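Local coordinates for VgrG protein (Vibrio cholerae, PDB 4E1D) that probably uses ATP and divalent metal ions to cross-link actin monomers covalently into oligomers, through the actin cross-linking domain of this type VI secretion protein, at residues Ser23-Glu28 / Cys96-Lys101. Sequence-based numbering, arbitrary orientation.
Sequences SSIGIE and CEMDDK. With MN (manganese (II) ion), chain D; ADP (adenosine-5'-diphosphate), chain B.
With CG anti to the carbonyl carbon (chi1 -79°) and a bend at chi3 (75°), Met-98 lies beside Ile-25, whose CG1 stands anti to its own backbone N. The two side chains cross at about a right angle: Ile-25 CB meets Met-98 CG at 3.7 Å, and Ile-25 CD1 reaches Met-98 CE. Isoleucine, branched at CB, favours a strand's extended backbone and offers a broad apolar flank; unbranched methionine can bend around it.

Ile-25 and Cys-96 form an antiparallel hydrogen-bonded pair, Ile-25 N to Cys-96 O at 2.9 Å and Cys-96 N to Ile-25 O at 3.1 Å. Two residues along each chain, past the non-hydrogen-bonded pair of Ser-24 and Glu-97, Met-98 N donates almost straight to Ser-23 O at 3.1 Å, a single bond tying the type I turn Glu-97 to Asp-100 to loop residue Ser-23. A water donates to Ser-23 O as well.

On the nucleotide side, the small Ser-24 hydroxyl donates to adenine N1 of ADP (OG to N1, 2.8 Å). Bare Gly-26 lets its CA approach the ribose O2' to 3.2 Å, and the longer Glu-28 carries OE2 to manganese at 2.2 Å, a metal shared with Glu-90. Residues Ser-24 to Glu-28 thus follow the nucleotide from adenine through ribose to the metal-bound phosphate.

Strand 24-32 lies between strands 85-97 and 167-180, Val-177 of the latter touching both Ile-25 and Met-98. Beyond the turn, Asp-100 N-caps helix 101-124, which packs against Cys-96.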
ATOM      1  N   SER A  23      15.088   2.522  -6.864  1.00 41.39           N
ATOM      2  CA  SER A  23      13.951   1.777  -6.322  0.50 41.68           C
ATOM      3  C   SER A  23      13.787   2.000  -4.818  1.00 42.10           C
ATOM      4  O   SER A  23      14.787   2.098  -4.092  1.00 41.27           O
ATOM      5  CB  SER A  23      14.083   0.287  -6.624  0.50 48.47           C
ATOM      6  OG  SER A  23      15.259  -0.258  -6.050  0.50 63.40           O
ATOM      7  N   SER A  24      12.529   2.090  -4.360  1.00 33.20           N
ATOM      8  CA  SER A  24      12.207   2.317  -2.959  1.00 30.55           C
ATOM      9  C   SER A  24      11.341   1.214  -2.360  1.00 31.80           C
ATOM     10  O   SER A  24      10.708   0.449  -3.086  1.00 30.83           O
ATOM     11  CB  SER A  24      11.544   3.679  -2.785  1.00 32.33           C
ATOM     12  OG  SER A  24      10.443   3.852  -3.658  1.00 38.55           O
ATOM     13  N   ILE A  25      11.350   1.120  -1.022  1.00 27.60           N
ATOM     14  CA  ILE A  25      10.585   0.132  -0.266  1.00 27.09           C
ATOM     15  C   ILE A  25       9.978   0.696   1.031  1.00 29.55           C
ATOM     16  O   ILE A  25      10.638   1.418   1.779  1.00 28.79           O
ATOM     17  CB  ILE A  25      11.363  -1.207  -0.071  1.00 30.07           C
ATOM     18  CG1 ILE A  25      10.443  -2.332   0.484  1.00 30.35           C
ATOM     19  CG2 ILE A  25      12.647  -1.011   0.761  1.00 30.22           C
ATOM     20  CD1 ILE A  25      10.795  -3.737   0.073  1.00 36.30           C
ATOM     21  N   GLY A  26       8.714   0.354   1.249  1.00 25.43           N
ATOM     22  CA  GLY A  26       7.927   0.699   2.421  1.00 24.75           C
ATOM     23  C   GLY A  26       7.270  -0.546   2.982  1.00 27.37           C
ATOM     24  O   GLY A  26       6.927  -1.452   2.217  1.00 26.69           O
ATOM     25  N   ILE A  27       7.128  -0.633   4.318  1.00 23.92           N
ATOM     26  CA  ILE A  27       6.525  -1.806   4.963  1.00 23.43           C
ATOM     27  C   ILE A  27       5.344  -1.451   5.856  1.00 26.31           C
ATOM     28  O   ILE A  27       5.278  -0.344   6.387  1.00 25.07           O
ATOM     29  CB  ILE A  27       7.563  -2.737   5.677  1.00 26.26           C
ATOM     30  CG1 ILE A  27       8.261  -2.029   6.863  1.00 26.25           C
ATOM     31  CG2 ILE A  27       8.580  -3.341   4.682  1.00 27.38           C
ATOM     32  CD1 ILE A  27       8.923  -2.923   7.892  1.00 30.56           C
ATOM     33  N   GLU A  28       4.418  -2.400   6.014  1.00 23.33           N
ATOM     34  CA  GLU A  28       3.247  -2.279   6.877  1.00 23.07           C
ATOM     35  C   GLU A  28       3.301  -3.446   7.826  1.00 26.31           C
ATOM     36  O   GLU A  28       3.544  -4.570   7.390  1.00 26.71           O
ATOM     37  CB  GLU A  28       1.948  -2.297   6.072  1.00 24.51           C
ATOM     38  CG  GLU A  28       1.723  -1.041   5.260  1.00 32.69           C
ATOM     39  CD  GLU A  28       0.603  -1.189   4.255  1.00 48.20           C
ATOM     40  OE1 GLU A  28       0.857  -1.733   3.157  1.00 48.03           O
ATOM     41  OE2 GLU A  28      -0.540  -0.799   4.583  1.00 41.02           O
ATOM     42  N   CYS A  96      12.254   3.992   2.171  1.00 24.59           N
ATOM     43  CA  CYS A  96      13.693   4.162   2.081  1.00 24.69           C
ATOM     44  C   CYS A  96      14.156   3.486   0.797  1.00 29.98           C
ATOM     45  O   CYS A  96      13.351   2.814   0.142  1.00 29.35           O
ATOM     46  CB  CYS A  96      14.390   3.592   3.314  1.00 24.60           C
ATOM     47  SG  CYS A  96      14.258   1.796   3.486  1.00 28.64           S
ATOM     48  N   GLU A  97      15.438   3.678   0.427  1.00 27.79           N
ATOM     49  CA  GLU A  97      16.036   3.057  -0.752  1.00 27.76           C
ATOM     50  C   GLU A  97      16.114   1.547  -0.509  1.00 31.67           C
ATOM     51  O   GLU A  97      16.398   1.129   0.616  1.00 31.01           O
ATOM     52  CB  GLU A  97      17.430   3.638  -0.999  1.00 29.40           C
ATOM     53  CG  GLU A  97      17.419   5.119  -1.351  1.00 43.55           C
ATOM     54  CD  GLU A  97      18.755   5.832  -1.283  1.00 72.29           C
ATOM     55  OE1 GLU A  97      18.764   7.013  -0.866  1.00 70.37           O
ATOM     56  OE2 GLU A  97      19.789   5.223  -1.644  1.00 70.60           O
ATOM     57  N   MET A  98      15.814   0.731  -1.542  1.00 29.08           N
ATOM     58  CA  MET A  98      15.823  -0.735  -1.440  1.00 29.54           C
ATOM     59  C   MET A  98      17.182  -1.309  -1.067  1.00 36.00           C
ATOM     60  O   MET A  98      17.244  -2.330  -0.379  1.00 35.50           O
ATOM     61  CB  MET A  98      15.306  -1.382  -2.728  1.00 31.74           C
ATOM     62  CG  MET A  98      13.799  -1.358  -2.828  1.00 34.96           C
ATOM     63  SD  MET A  98      13.081  -2.562  -3.959  1.00 38.26           S
ATOM     64  CE  MET A  98      13.261  -4.064  -3.028  1.00 34.51           C
ATOM     65  N   ASP A  99      18.265  -0.658  -1.525  1.00 34.82           N
ATOM     66  CA  ASP A  99      19.647  -1.075  -1.277  1.00 35.62           C
ATOM     67  C   ASP A  99      20.298  -0.374  -0.080  1.00 39.53           C
ATOM     68  O   ASP A  99      21.496  -0.546   0.150  1.00 39.32           O
ATOM     69  CB  ASP A  99      20.505  -0.939  -2.557  1.00 38.25           C
ATOM     70  CG  ASP A  99      20.675   0.465  -3.118  1.00 52.45           C
ATOM     71  OD1 ASP A  99      20.037   1.405  -2.589  1.00 53.81           O
ATOM     72  OD2 ASP A  99      21.430   0.621  -4.099  1.00 59.68           O
ATOM     73  N   ASP A 100      19.514   0.400   0.687  1.00 36.30           N
ATOM     74  CA  ASP A 100      19.998   1.089   1.885  1.00 36.38           C
ATOM     75  C   ASP A 100      19.821   0.128   3.071  1.00 40.80           C
ATOM     76  O   ASP A 100      18.761   0.101   3.704  1.00 40.58           O
ATOM     77  CB  ASP A 100      19.249   2.428   2.101  1.00 37.97           C
ATOM     78  CG  ASP A 100      19.849   3.366   3.143  1.00 44.05           C
ATOM     79  OD1 ASP A 100      20.601   2.880   4.030  1.00 44.11           O
ATOM     80  OD2 ASP A 100      19.512   4.573   3.117  1.00 46.90           O
ATOM     81  N   LYS A 101      20.863  -0.684   3.331  1.00 37.43           N
ATOM     82  CA  LYS A 101      20.912  -1.695   4.392  1.00 37.29           C
ATOM     83  C   LYS A 101      20.655  -1.109   5.784  1.00 40.01           C
ATOM     84  O   LYS A 101      19.865  -1.673   6.548  1.00 39.77           O
ATOM     85  CB  LYS A 101      22.263  -2.418   4.360  1.00 40.82           C
ATOM     86  CG  LYS A 101      22.176  -3.897   4.713  1.00 64.03           C
ATOM     87  CD  LYS A 101      23.404  -4.678   4.233  1.00 78.10           C
ATOM     88  CE  LYS A 101      23.343  -5.043   2.766  1.00 91.54           C
ATOM     89  NZ  LYS A 101      24.570  -5.749   2.320  1.00102.06           N
TER
HETATM   90 MN    MN D 403      -2.043   0.356   5.710  1.00 42.85          MN
HETATM   91  PB  ADP B 401      -2.834   1.916   2.708  1.00 52.96           P
HETATM   92  O1B ADP B 401      -3.872   2.598   3.491  1.00 48.27           O
HETATM   93  O2B ADP B 401      -3.256   1.842   1.239  1.00 56.10           O
HETATM   94  O3B ADP B 401      -2.597   0.513   3.251  1.00 54.35           O
HETATM   95  PA  ADP B 401      -0.586   3.393   3.972  1.00 52.37           P
HETATM   96  O1A ADP B 401      -0.660   4.875   3.964  1.00 58.11           O
HETATM   97  O2A ADP B 401      -1.079   2.863   5.347  1.00 52.23           O
HETATM   98  O3A ADP B 401      -1.485   2.775   2.797  1.00 57.25           O
HETATM   99  O5' ADP B 401       0.919   2.927   3.740  1.00 43.83           O
HETATM  100  C5' ADP B 401       1.465   3.078   2.422  1.00 34.77           C
HETATM  101  C4' ADP B 401       2.716   2.249   2.292  1.00 27.90           C
HETATM  102  O4' ADP B 401       3.471   2.676   1.138  1.00 28.73           O
HETATM  103  C3' ADP B 401       3.683   2.285   3.474  1.00 24.39           C
HETATM  104  O3' ADP B 401       4.174   0.989   3.802  1.00 20.10           O
HETATM  105  C2' ADP B 401       4.755   3.274   3.008  1.00 28.37           C
HETATM  106  O2' ADP B 401       6.037   3.056   3.579  1.00 28.94           O
HETATM  107  C1' ADP B 401       4.799   2.967   1.523  1.00 30.52           C
HETATM  108  N9  ADP B 401       5.307   4.052   0.679  1.00 30.64           N
HETATM  109  C8  ADP B 401       4.899   5.357   0.668  1.00 31.26           C
HETATM  110  N7  ADP B 401       5.563   6.112  -0.179  1.00 31.99           N
HETATM  111  C5  ADP B 401       6.467   5.234  -0.767  1.00 33.56           C
HETATM  112  C6  ADP B 401       7.485   5.413  -1.722  1.00 35.87           C
HETATM  113  N6  ADP B 401       7.808   6.592  -2.236  1.00 38.49           N
HETATM  114  N1  ADP B 401       8.216   4.327  -2.073  1.00 32.65           N
HETATM  115  C2  ADP B 401       7.943   3.150  -1.491  1.00 29.53           C
HETATM  116  N3  ADP B 401       7.019   2.862  -0.567  1.00 27.63           N
HETATM  117  C4  ADP B 401       6.307   3.952  -0.242  1.00 30.37           C
HETATM  118  O   HOH W   1      17.511   1.418  -4.604  1.00 24.18           O